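Local coordinates for protein CDP-glucose 4,6-dehydratase (Salmonella enterica subsp. enterica serovar Typhi, PDB 1WVG) that catalyses the NAD-dependent dehydration of CDP-D-glucose to CDP-4-dehydro-6-deoxy-D-glucose, an early step towards CDP-3,6-dideoxy-D-mannose for the lipopolysaccharide O-antigen, at residues A[225-230]-A[271-276]; A[229-234]-A[301-306]; A[71-76]-A[119-124]. All blocks are in the same frame, centred on the assembly; numbering follows the deposited sequence.

How the contacts relate
Contacts 1 and 2 start from the same loop, share I229 and R230, and lie with centres about 10 Å apart round the bound CDP-xylose. Contact 1 joins the 225-230 turn to the first turn of helix 272-283; contact 2 lays residues 229-231 beside the extended run 301-305. Both rest on backbone bonds, with polar groups turned to the ligand. Contact 3, about 42 Å from contact 1 between centres and across the chain's centre, touches no sugar nucleotide. It pairs two helices of the Rossmann part through aliphatic packing round the buried I76 and one arginine-glutamine bond at the rim. All three are partly buried.

Contact 1 (A[225-230]-A[271-276]); sequences NPYSIR and TVEFIV. With CXY (cytidine-5'-diphospho-beta-D-xylose), chain D.
V272 sets its CB and CG2 against the carbonyl oxygen of N225, with CG2 3.2 Å from N225 O, and the same methyl leans on the ligand, 3.5 Å from O4D of the CDP-xylose ribose. CG2 also meets CB of S228, so one valine methyl touches loop and sugar at once. Next to it T271 brings its CB close to P226 O and its methyl CG2 alongside CA of Y227 and CG1 of I229. With chi1 at 56°, T271 OG1 sits between its own N and carbonyl carbon, where it accepts from F274 N at 3.0 Å: this is the N-cap bond of helix 272-283. The helix start is held from the loop side too, since E273 N donates to P226 O over 2.7 Å, at 161° and a little tilted from the carbonyl plane; a second bond, from V272 N to S228 O, is less certain because S228 O is modelled too close to a neighbour. On the outer side Y227 and E273 run side by side in the same direction, ring and carboxylate planes 58° apart, with E273 OE1 3.4 Å from Y227 CE2. P226 CB lies over the centre of one face of that tyrosine ring. The segment 225-230 opens with a type I turn, N225 to S228, that presents N225 to the ligand twice: its backbone N donates to the cytosine O2 at 2.6 Å, while its ND2 reaches the ribose O2D at 2.7 Å. E299 lies against the N225 side chain, and L207 and W232 also touch the V272 side chain. An N-capped helix start docked on a beta turn thus forms one wall of the nucleotide-sugar pocket in this member of the NAD-dependent epimerase/dehydratase family.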
loop_
_atom_site.group_PDB
_atom_site.type_symbol
_atom_site.label_atom_id
_atom_site.label_comp_id
_atom_site.label_asym_id
_atom_site.label_seq_id
_atom_site.Cartn_x
_atom_site.Cartn_y
_atom_site.Cartn_z
ATOM N N ASN A 225 -14.783 26.289 9.324
ATOM C CA ASN A 225 -13.477 25.742 8.851
ATOM C C ASN A 225 -12.977 26.306 7.527
ATOM O O ASN A 225 -13.034 25.619 6.501
ATOM C CB ASN A 225 -13.675 24.236 8.605
ATOM C CG ASN A 225 -13.989 23.506 9.886
ATOM O OD1 ASN A 225 -13.157 23.478 10.793
ATOM N ND2 ASN A 225 -15.173 22.906 9.961
ATOM N N PRO A 226 -12.485 27.544 7.571
ATOM C CA PRO A 226 -12.021 28.343 6.452
ATOM C C PRO A 226 -10.968 27.729 5.571
ATOM O O PRO A 226 -10.876 28.040 4.376
ATOM C CB PRO A 226 -11.456 29.642 7.036
ATOM C CG PRO A 226 -11.528 29.508 8.538
ATOM C CD PRO A 226 -12.260 28.217 8.876
ATOM N N TYR A 227 -10.152 26.890 6.179
ATOM C CA TYR A 227 -9.110 26.269 5.401
ATOM C C TYR A 227 -9.427 24.840 4.964
ATOM O O TYR A 227 -8.562 24.089 4.505
ATOM C CB TYR A 227 -7.782 26.332 6.137
ATOM C CG TYR A 227 -7.552 27.676 6.749
ATOM C CD1 TYR A 227 -7.679 27.858 8.125
ATOM C CD2 TYR A 227 -7.193 28.764 5.957
ATOM C CE1 TYR A 227 -7.449 29.107 8.704
ATOM C CE2 TYR A 227 -6.962 30.016 6.528
ATOM C CZ TYR A 227 -7.089 30.194 7.906
ATOM O OH TYR A 227 -6.863 31.428 8.477
ATOM N N SER A 228 -10.657 24.411 5.121
ATOM C CA SER A 228 -10.879 23.081 4.665
ATOM C C SER A 228 -11.001 23.149 3.148
ATOM O O SER A 228 -11.318 24.199 2.555
ATOM C CB SER A 228 -12.106 22.470 5.311
ATOM O OG SER A 228 -11.812 22.196 6.662
ATOM N N ILE A 229 -10.754 21.997 2.554
ATOM C CA ILE A 229 -10.841 21.801 1.138
ATOM C C ILE A 229 -11.830 20.675 0.816
ATOM O O ILE A 229 -11.850 19.655 1.519
ATOM C CB ILE A 229 -9.466 21.374 0.671
ATOM C CG1 ILE A 229 -8.601 22.622 0.740
ATOM C CG2 ILE A 229 -9.601 20.864 -0.764
ATOM C CD1 ILE A 229 -7.125 22.310 0.578
ATOM N N ARG A 230 -12.603 20.860 -0.264
ATOM C CA ARG A 230 -13.586 19.887 -0.750
ATOM C C ARG A 230 -13.540 19.908 -2.261
ATOM O O ARG A 230 -13.081 20.896 -2.846
ATOM C CB ARG A 230 -15.004 20.323 -0.359
ATOM C CG ARG A 230 -15.317 20.175 1.122
ATOM C CD ARG A 230 -15.094 18.740 1.584
ATOM N NE ARG A 230 -15.487 18.501 2.946
ATOM C CZ ARG A 230 -14.645 18.541 3.955
ATOM N NH1 ARG A 230 -13.355 18.813 3.796
ATOM N NH2 ARG A 230 -15.120 18.291 5.161
ATOM N N THR A 271 -10.376 26.174 -0.821
ATOM C CA THR A 271 -10.793 26.181 0.574
ATOM C C THR A 271 -12.132 26.824 0.727
ATOM O O THR A 271 -12.568 27.608 -0.123
ATOM C CB THR A 271 -9.931 27.136 1.442
ATOM O OG1 THR A 271 -9.946 28.456 0.900
ATOM C CG2 THR A 271 -8.500 26.660 1.633
ATOM N N VAL A 272 -12.685 26.550 1.900
ATOM C CA VAL A 272 -13.928 27.145 2.323
ATOM C C VAL A 272 -13.833 28.672 2.216
ATOM O O VAL A 272 -14.653 29.366 1.599
ATOM C CB VAL A 272 -14.207 26.677 3.742
ATOM C CG1 VAL A 272 -15.380 27.444 4.323
ATOM C CG2 VAL A 272 -14.561 25.184 3.704
ATOM N N GLU A 273 -12.767 29.210 2.780
ATOM C CA GLU A 273 -12.555 30.646 2.756
ATOM C C GLU A 273 -12.640 31.234 1.359
ATOM O O GLU A 273 -13.262 32.262 1.092
ATOM C CB GLU A 273 -11.220 30.977 3.447
ATOM C CG GLU A 273 -10.755 32.422 3.187
ATOM C CD GLU A 273 -9.751 32.863 4.204
ATOM O OE1 GLU A 273 -8.976 32.094 4.752
ATOM O OE2 GLU A 273 -9.809 34.154 4.423
ATOM N N PHE A 274 -11.980 30.573 0.436
ATOM C CA PHE A 274 -12.010 31.075 -0.906
ATOM C C PHE A 274 -13.429 31.230 -1.391
ATOM O O PHE A 274 -13.841 32.183 -2.051
ATOM C CB PHE A 274 -11.344 30.027 -1.814
ATOM C CG PHE A 274 -11.577 30.363 -3.262
ATOM C CD1 PHE A 274 -10.643 31.136 -3.955
ATOM C CD2 PHE A 274 -12.705 29.920 -3.955
ATOM C CE1 PHE A 274 -10.828 31.493 -5.292
ATOM C CE2 PHE A 274 -12.926 30.281 -5.286
ATOM C CZ PHE A 274 -11.980 31.063 -5.953
ATOM N N ILE A 275 -14.194 30.209 -1.140
ATOM C CA ILE A 275 -15.563 30.234 -1.613
ATOM C C ILE A 275 -16.361 31.355 -0.986
ATOM O O ILE A 275 -17.014 32.137 -1.683
ATOM C CB ILE A 275 -16.265 28.896 -1.431
ATOM C CG1 ILE A 275 -15.850 27.990 -2.595
ATOM C CG2 ILE A 275 -17.780 29.094 -1.463
ATOM C CD1 ILE A 275 -15.438 26.612 -2.113
ATOM N N VAL A 276 -16.315 31.412 0.344
ATOM C CA VAL A 276 -17.068 32.440 1.009
ATOM C C VAL A 276 -16.619 33.821 0.540
ATOM O O VAL A 276 -17.445 34.684 0.285
ATOM C CB VAL A 276 -17.032 32.277 2.508
ATOM C CG1 VAL A 276 -15.623 32.594 2.983
ATOM C CG2 VAL A 276 -18.009 33.289 3.102
HETATM O O1B CXY D . -18.415 18.035 2.974
HETATM P PB CXY D . -19.792 17.966 3.605
HETATM O O2B CXY D . -19.776 17.719 5.091
HETATM O "O1'" CXY D . -20.678 16.802 2.855
HETATM O O3A CXY D . -20.283 19.360 3.154
HETATM P PA CXY D . -20.589 20.741 3.995
HETATM O O1A CXY D . -21.111 21.695 2.980
HETATM O O2A CXY D . -21.511 20.483 5.122
HETATM O O5D CXY D . -19.142 21.098 4.555
HETATM C C5D CXY D . -18.184 21.649 3.641
HETATM C C4D CXY D . -17.054 22.253 4.437
HETATM O O4D CXY D . -17.435 23.608 4.784
HETATM C C3D CXY D . -16.634 21.547 5.726
HETATM O O3D CXY D . -15.198 21.607 6.048
HETATM C C2D CXY D . -17.489 22.363 6.713
HETATM O O2D CXY D . -16.921 22.242 8.020
HETATM C C1D CXY D . -17.285 23.757 6.164
HETATM N N1 CXY D . -18.282 24.726 6.627
HETATM C C6 CXY D . -19.624 24.539 6.339
HETATM C C5 CXY D . -20.552 25.385 6.711
HETATM C C4 CXY D . -20.232 26.550 7.460
HETATM N N3 CXY D . -18.857 26.698 7.711
HETATM C C2 CXY D . -17.847 25.829 7.335
HETATM N N4 CXY D . -21.031 27.380 7.879
HETATM O O2 CXY D . -16.656 26.012 7.613
HETATM C "C1'" CXY D . -21.337 17.258 1.686
HETATM C "C2'" CXY D . -22.689 16.588 1.680
HETATM C "C3'" CXY D . -22.430 15.095 1.626
HETATM C "C4'" CXY D . -21.637 14.739 0.369
HETATM C "C5'" CXY D . -20.341 15.539 0.335
HETATM O "O2'" CXY D . -23.437 16.880 2.879
HETATM O "O3'" CXY D . -23.686 14.397 1.540
HETATM O "O4'" CXY D . -21.374 13.338 0.335
HETATM O "O5'" CXY D . -20.607 16.939 0.462
#

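Contact 2 (A[229-234]-A[301-306]); sequences IRPWQH and HYLKLD. With CXY (cytidine-5'-diphospho-beta-D-xylose), chain D.
I229 and Y302 slant across one another, the isoleucine bringing its CD1 methyl to the CD2 side of the tyrosine ring at 3.6 Å. R230 runs the other way, its aliphatic CD passing 4.2 Å from CB of L303, and the two side chains cross at about a right angle. P231 comes next, also square to its partner L305, its CG meeting L305 CG while its CD rests near CG of L303. L303 has CG opposite its own backbone N, which carries the branch towards the proline ring. The backbones run in roughly the same direction, 24° apart. I229 N donates to H301 O at 2.9 Å, a bond of 171° that points almost straight down the carbonyl, whereas the return bond from L303 N to I229 O is weak.

The guanidinium of R230 is turned by the bend at chi2 (-56°) so that each part of it has its own partner. NE donates to the phosphate oxygen O1B of CDP-xylose at 3.0 Å, in the plane of the group; the ribose O3D lies over one face; NH1 donates to I229 O at 2.9 Å, and NH2 bonds to A300 O. R230 CB in turn rests against one face of the W232 ring, near its rim. Farther along, K304 has its polar end engaged otherwise: NZ forms a salt bridge with D266 and a hydrogen bond to S308 of a second subunit. Chemically, this places a cation against the diphosphate, and two carbonyl groups hold the guanidinium at a fixed rotation, which would probably help it offset the phosphate charge in a pocket shaped for this ligand.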
loop_
_atom_site.group_PDB
_atom_site.type_symbol
_atom_site.label_atom_id
_atom_site.label_comp_id
_atom_site.label_asym_id
_atom_site.label_seq_id
_atom_site.Cartn_x
_atom_site.Cartn_y
_atom_site.Cartn_z
ATOM N N ILE A 229 -10.754 21.997 2.554
ATOM C CA ILE A 229 -10.841 21.801 1.138
ATOM C C ILE A 229 -11.830 20.675 0.816
ATOM O O ILE A 229 -11.850 19.655 1.519
ATOM C CB ILE A 229 -9.466 21.374 0.671
ATOM C CG1 ILE A 229 -8.601 22.622 0.740
ATOM C CG2 ILE A 229 -9.601 20.864 -0.764
ATOM C CD1 ILE A 229 -7.125 22.310 0.578
ATOM N N ARG A 230 -12.603 20.860 -0.264
ATOM C CA ARG A 230 -13.586 19.887 -0.750
ATOM C C ARG A 230 -13.540 19.908 -2.261
ATOM O O ARG A 230 -13.081 20.896 -2.846
ATOM C CB ARG A 230 -15.004 20.323 -0.359
ATOM C CG ARG A 230 -15.317 20.175 1.122
ATOM C CD ARG A 230 -15.094 18.740 1.584
ATOM N NE ARG A 230 -15.487 18.501 2.946
ATOM C CZ ARG A 230 -14.645 18.541 3.955
ATOM N NH1 ARG A 230 -13.355 18.813 3.796
ATOM N NH2 ARG A 230 -15.120 18.291 5.161
ATOM N N PRO A 231 -14.055 18.866 -2.902
ATOM C CA PRO A 231 -14.048 18.832 -4.348
ATOM C C PRO A 231 -15.268 19.545 -4.884
ATOM O O PRO A 231 -16.144 18.927 -5.484
ATOM C CB PRO A 231 -14.098 17.338 -4.769
ATOM C CG PRO A 231 -14.156 16.510 -3.488
ATOM C CD PRO A 231 -14.240 17.506 -2.322
ATOM N N TRP A 232 -15.333 20.860 -4.685
ATOM C CA TRP A 232 -16.490 21.650 -5.125
ATOM C C TRP A 232 -16.925 21.544 -6.578
ATOM O O TRP A 232 -16.128 21.765 -7.497
ATOM C CB TRP A 232 -16.315 23.132 -4.786
ATOM C CG TRP A 232 -15.585 23.360 -3.492
ATOM C CD1 TRP A 232 -14.268 23.704 -3.341
ATOM C CD2 TRP A 232 -16.129 23.297 -2.169
ATOM N NE1 TRP A 232 -13.953 23.866 -2.014
ATOM C CE2 TRP A 232 -15.073 23.630 -1.263
ATOM C CE3 TRP A 232 -17.403 22.996 -1.670
ATOM C CZ2 TRP A 232 -15.258 23.658 0.128
ATOM C CZ3 TRP A 232 -17.554 23.014 -0.284
ATOM C CH2 TRP A 232 -16.513 23.354 0.606
ATOM N N GLN A 233 -18.221 21.307 -6.800
ATOM C CA GLN A 233 -18.657 21.250 -8.169
ATOM C C GLN A 233 -20.144 21.460 -8.375
ATOM O O GLN A 233 -20.984 20.983 -7.631
ATOM C CB GLN A 233 -18.272 19.882 -8.776
ATOM C CG GLN A 233 -19.105 18.758 -8.148
ATOM C CD GLN A 233 -18.738 17.340 -8.583
ATOM O OE1 GLN A 233 -19.070 16.371 -7.885
ATOM N NE2 GLN A 233 -18.105 17.197 -9.748
ATOM N N HIS A 234 -20.466 22.127 -9.455
ATOM C CA HIS A 234 -21.852 22.319 -9.810
ATOM C C HIS A 234 -22.554 20.970 -9.790
ATOM O O HIS A 234 -22.076 19.973 -10.338
ATOM C CB HIS A 234 -22.015 22.923 -11.237
ATOM C CG HIS A 234 -23.403 23.477 -11.433
ATOM N ND1 HIS A 234 -24.484 22.651 -11.654
ATOM C CD2 HIS A 234 -23.868 24.753 -11.353
ATOM C CE1 HIS A 234 -25.562 23.416 -11.737
ATOM N NE2 HIS A 234 -25.226 24.692 -11.562
ATOM N N HIS A 301 -10.543 17.729 7.116
ATOM C CA HIS A 301 -9.992 18.970 6.609
ATOM C C HIS A 301 -9.822 18.925 5.080
ATOM O O HIS A 301 -10.274 19.786 4.321
ATOM C CB HIS A 301 -8.591 19.156 7.229
ATOM C CG HIS A 301 -8.711 19.206 8.707
ATOM N ND1 HIS A 301 -9.799 19.831 9.325
ATOM C CD2 HIS A 301 -7.899 18.707 9.681
ATOM C CE1 HIS A 301 -9.624 19.707 10.637
ATOM N NE2 HIS A 301 -8.495 19.039 10.884
ATOM N N TYR A 302 -9.107 17.903 4.612
ATOM C CA TYR A 302 -8.854 17.820 3.189
ATOM C C TYR A 302 -9.535 16.666 2.566
ATOM O O TYR A 302 -9.444 15.552 3.076
ATOM C CB TYR A 302 -7.386 17.573 2.849
ATOM C CG TYR A 302 -6.511 18.599 3.464
ATOM C CD1 TYR A 302 -5.447 18.188 4.259
ATOM C CD2 TYR A 302 -6.762 19.959 3.286
ATOM C CE1 TYR A 302 -4.609 19.120 4.868
ATOM C CE2 TYR A 302 -5.937 20.902 3.899
ATOM C CZ TYR A 302 -4.861 20.478 4.683
ATOM O OH TYR A 302 -4.043 21.390 5.292
ATOM N N LEU A 303 -10.152 16.989 1.430
ATOM C CA LEU A 303 -10.829 16.001 0.609
ATOM C C LEU A 303 -10.752 16.332 -0.890
ATOM O O LEU A 303 -11.355 17.306 -1.327
ATOM C CB LEU A 303 -12.277 15.707 1.060
ATOM C CG LEU A 303 -12.970 14.653 0.198
ATOM C CD1 LEU A 303 -12.098 13.402 0.194
ATOM C CD2 LEU A 303 -14.350 14.321 0.766
ATOM N N LYS A 304 -10.013 15.508 -1.678
ATOM C CA LYS A 304 -9.908 15.701 -3.129
ATOM C C LYS A 304 -10.135 14.351 -3.784
ATOM O O LYS A 304 -9.908 13.300 -3.170
ATOM C CB LYS A 304 -8.533 16.199 -3.569
ATOM C CG LYS A 304 -8.307 17.658 -3.224
ATOM C CD LYS A 304 -7.172 18.307 -4.001
ATOM C CE LYS A 304 -5.906 17.481 -4.028
ATOM N NZ LYS A 304 -4.786 18.262 -4.576
ATOM N N LEU A 305 -10.573 14.373 -5.031
ATOM C CA LEU A 305 -10.797 13.142 -5.806
ATOM C C LEU A 305 -9.950 13.128 -7.086
ATOM O O LEU A 305 -9.946 14.100 -7.879
ATOM C CB LEU A 305 -12.235 13.124 -6.363
ATOM C CG LEU A 305 -13.311 12.918 -5.307
ATOM C CD1 LEU A 305 -14.695 13.010 -5.951
ATOM C CD2 LEU A 305 -13.104 11.547 -4.670
ATOM N N ASP A 306 -9.277 11.999 -7.335
ATOM C CA ASP A 306 -8.522 11.896 -8.584
ATOM C C ASP A 306 -9.506 11.325 -9.625
ATOM O O ASP A 306 -10.078 10.255 -9.424
ATOM C CB ASP A 306 -7.266 11.012 -8.409
ATOM C CG ASP A 306 -6.452 10.977 -9.683
ATOM O OD1 ASP A 306 -6.934 10.734 -10.768
ATOM O OD2 ASP A 306 -5.179 11.186 -9.535
HETATM O O1B CXY D . -18.415 18.035 2.974
HETATM P PB CXY D . -19.792 17.966 3.605
HETATM O O2B CXY D . -19.776 17.719 5.091
HETATM O "O1'" CXY D . -20.678 16.802 2.855
HETATM O O3A CXY D . -20.283 19.360 3.154
HETATM P PA CXY D . -20.589 20.741 3.995
HETATM O O1A CXY D . -21.111 21.695 2.980
HETATM O O2A CXY D . -21.511 20.483 5.122
HETATM O O5D CXY D . -19.142 21.098 4.555
HETATM C C5D CXY D . -18.184 21.649 3.641
HETATM C C4D CXY D . -17.054 22.253 4.437
HETATM O O4D CXY D . -17.435 23.608 4.784
HETATM C C3D CXY D . -16.634 21.547 5.726
HETATM O O3D CXY D . -15.198 21.607 6.048
HETATM C C2D CXY D . -17.489 22.363 6.713
HETATM O O2D CXY D . -16.921 22.242 8.020
HETATM C C1D CXY D . -17.285 23.757 6.164
HETATM N N1 CXY D . -18.282 24.726 6.627
HETATM C C6 CXY D . -19.624 24.539 6.339
HETATM C C5 CXY D . -20.552 25.385 6.711
HETATM C C4 CXY D . -20.232 26.550 7.460
HETATM N N3 CXY D . -18.857 26.698 7.711
HETATM C C2 CXY D . -17.847 25.829 7.335
HETATM N N4 CXY D . -21.031 27.380 7.879
HETATM O O2 CXY D . -16.656 26.012 7.613
HETATM C "C1'" CXY D . -21.337 17.258 1.686
HETATM C "C2'" CXY D . -22.689 16.588 1.680
HETATM C "C3'" CXY D . -22.430 15.095 1.626
HETATM C "C4'" CXY D . -21.637 14.739 0.369
HETATM C "C5'" CXY D . -20.341 15.539 0.335
HETATM O "O2'" CXY D . -23.437 16.880 2.879
HETATM O "O3'" CXY D . -23.686 14.397 1.540
HETATM O "O4'" CXY D . -21.374 13.338 0.335
HETATM O "O5'" CXY D . -20.607 16.939 0.462
#

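Contact 3 (A[71-76]-A[119-124]); sequences KLRSSI and KQVGNI
R73 leaves its helix with CG trans to N and then bends at chi2 and again at chi3, which is close to eclipsed at -1°, a folded course that swings the guanidinium round towards Q120. The glutamine meets it with a straight run beyond CG. R73 NH1 donates to Q120 OE1 at 2.8 Å and 156°. The donor lies in the carbonyl plane on a lone pair of OE1, whereas OE1 itself stands slightly out of the guanidinium plane, and the two flat groups are 41° apart as their side chains cross at a slant. OE1 also lies 3.1 Å from R73 CD, so the folded chain passes close beside the oxygen. On its other side the amide is fixed by NE2, which donates to E116, so both ends of this group are engaged, which supports the modelled orientation of the amide.

Beside this polar edge the contact turns aliphatic. V121 CG2 meets I76 CG2 at 3.8 Å, and it lies 4.0 Å from the carbonyl oxygen R73 O, while CD1 of I124 approaches the same I76 methyl at 4.3 Å. V121 closes helix 100-121, and at G122, which follows with positive phi, the chain leaves the helix and brings I124 CD1 near I76.

Helix 69-79 thus packs against the end of helix 100-121 just before strand 126-130 begins. I76 also touches L114 and T117 of helix 100-121 and F13 of strand 11-15, which places helix 69-79 between helix 100-121 and strand 11-15 of the Rossmann sheet.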
loop_
_atom_site.group_PDB
_atom_site.type_symbol
_atom_site.label_atom_id
_atom_site.label_comp_id
_atom_site.label_asym_id
_atom_site.label_seq_id
_atom_site.Cartn_x
_atom_site.Cartn_y
_atom_site.Cartn_z
ATOM N N LYS A 71 -42.147 -2.964 0.672
ATOM C CA LYS A 71 -42.736 -1.853 -0.023
ATOM C C LYS A 71 -41.864 -1.423 -1.185
ATOM O O LYS A 71 -42.370 -1.151 -2.273
ATOM C CB LYS A 71 -42.948 -0.683 0.907
ATOM C CG LYS A 71 -44.233 -0.800 1.702
ATOM C CD LYS A 71 -44.744 0.561 2.159
ATOM C CE LYS A 71 -43.660 1.634 2.242
ATOM N NZ LYS A 71 -43.472 2.409 0.991
ATOM N N LEU A 72 -40.541 -1.335 -0.951
ATOM C CA LEU A 72 -39.608 -0.920 -2.002
ATOM C C LEU A 72 -39.643 -1.847 -3.198
ATOM O O LEU A 72 -39.759 -1.418 -4.356
ATOM C CB LEU A 72 -38.163 -0.828 -1.458
ATOM C CG LEU A 72 -37.052 -0.596 -2.507
ATOM C CD1 LEU A 72 -37.270 0.683 -3.316
ATOM C CD2 LEU A 72 -35.719 -0.462 -1.767
ATOM N N ARG A 73 -39.507 -3.137 -2.883
ATOM C CA ARG A 73 -39.521 -4.193 -3.891
ATOM C C ARG A 73 -40.731 -4.070 -4.846
ATOM O O ARG A 73 -40.622 -4.097 -6.096
ATOM C CB ARG A 73 -39.468 -5.574 -3.197
ATOM C CG ARG A 73 -39.125 -6.676 -4.202
ATOM C CD ARG A 73 -39.746 -8.011 -3.860
ATOM N NE ARG A 73 -40.515 -7.913 -2.632
ATOM C CZ ARG A 73 -40.444 -8.821 -1.668
ATOM N NH1 ARG A 73 -39.645 -9.889 -1.750
ATOM N NH2 ARG A 73 -41.182 -8.632 -0.575
ATOM N N SER A 74 -41.900 -3.925 -4.214
ATOM C CA SER A 74 -43.187 -3.791 -4.894
ATOM C C SER A 74 -43.222 -2.643 -5.869
ATOM O O SER A 74 -43.603 -2.767 -7.051
ATOM C CB SER A 74 -44.329 -3.692 -3.892
ATOM O OG SER A 74 -44.527 -4.961 -3.303
ATOM N N SER A 75 -42.807 -1.504 -5.337
ATOM C CA SER A 75 -42.749 -0.276 -6.108
ATOM C C SER A 75 -41.949 -0.552 -7.379
ATOM O O SER A 75 -42.361 -0.299 -8.511
ATOM C CB SER A 75 -42.093 0.787 -5.234
ATOM O OG SER A 75 -42.322 2.087 -5.712
ATOM N N ILE A 76 -40.772 -1.116 -7.190
ATOM C CA ILE A 76 -39.939 -1.436 -8.319
ATOM C C ILE A 76 -40.645 -2.420 -9.272
ATOM O O ILE A 76 -40.729 -2.246 -10.505
ATOM C CB ILE A 76 -38.587 -2.007 -7.808
ATOM C CG1 ILE A 76 -37.833 -1.036 -6.871
ATOM C CG2 ILE A 76 -37.745 -2.344 -9.037
ATOM C CD1 ILE A 76 -36.348 -1.351 -6.568
ATOM N N LYS A 119 -32.295 -7.497 -7.593
ATOM C CA LYS A 119 -32.029 -8.905 -7.863
ATOM C C LYS A 119 -33.320 -9.677 -8.081
ATOM O O LYS A 119 -33.514 -10.367 -9.076
ATOM C CB LYS A 119 -31.211 -9.517 -6.745
ATOM C CG LYS A 119 -30.963 -11.019 -6.902
ATOM C CD LYS A 119 -30.435 -11.700 -5.630
ATOM C CE LYS A 119 -31.193 -12.951 -5.181
ATOM N NZ LYS A 119 -30.900 -13.354 -3.788
ATOM N N GLN A 120 -34.230 -9.556 -7.142
ATOM C CA GLN A 120 -35.483 -10.264 -7.258
ATOM C C GLN A 120 -36.341 -9.807 -8.452
ATOM O O GLN A 120 -36.940 -10.623 -9.140
ATOM C CB GLN A 120 -36.269 -10.131 -5.963
ATOM C CG GLN A 120 -35.491 -10.683 -4.777
ATOM C CD GLN A 120 -36.314 -10.533 -3.505
ATOM O OE1 GLN A 120 -37.492 -10.145 -3.520
ATOM N NE2 GLN A 120 -35.694 -10.834 -2.386
ATOM N N VAL A 121 -36.432 -8.511 -8.716
ATOM C CA VAL A 121 -37.264 -8.047 -9.831
ATOM C C VAL A 121 -36.772 -8.459 -11.224
ATOM O O VAL A 121 -37.538 -8.893 -12.089
ATOM C CB VAL A 121 -37.518 -6.533 -9.792
ATOM C CG1 VAL A 121 -38.413 -6.093 -10.961
ATOM C CG2 VAL A 121 -38.129 -6.113 -8.462
ATOM N N GLY A 122 -35.491 -8.300 -11.473
ATOM C CA GLY A 122 -34.974 -8.666 -12.778
ATOM C C GLY A 122 -35.309 -7.689 -13.918
ATOM O O GLY A 122 -36.154 -6.800 -13.798
ATOM N N ASN A 123 -34.624 -7.882 -15.054
ATOM C CA ASN A 123 -34.795 -7.087 -16.257
ATOM C C ASN A 123 -34.339 -5.684 -16.127
ATOM O O ASN A 123 -34.761 -4.831 -16.890
ATOM C CB ASN A 123 -36.228 -7.098 -16.768
ATOM C CG ASN A 123 -36.301 -8.400 -17.520
ATOM O OD1 ASN A 123 -35.568 -8.599 -18.501
ATOM N ND2 ASN A 123 -37.042 -9.340 -16.959
ATOM N N ILE A 124 -33.526 -5.465 -15.118
ATOM C CA ILE A 124 -32.980 -4.155 -14.898
ATOM C C ILE A 124 -31.630 -4.200 -15.580
ATOM O O ILE A 124 -30.791 -5.071 -15.366
ATOM C CB ILE A 124 -32.887 -3.818 -13.404
ATOM C CG1 ILE A 124 -34.296 -3.570 -12.875
ATOM C CG2 ILE A 124 -31.975 -2.601 -13.167
ATOM C CD1 ILE A 124 -34.502 -3.921 -11.405
#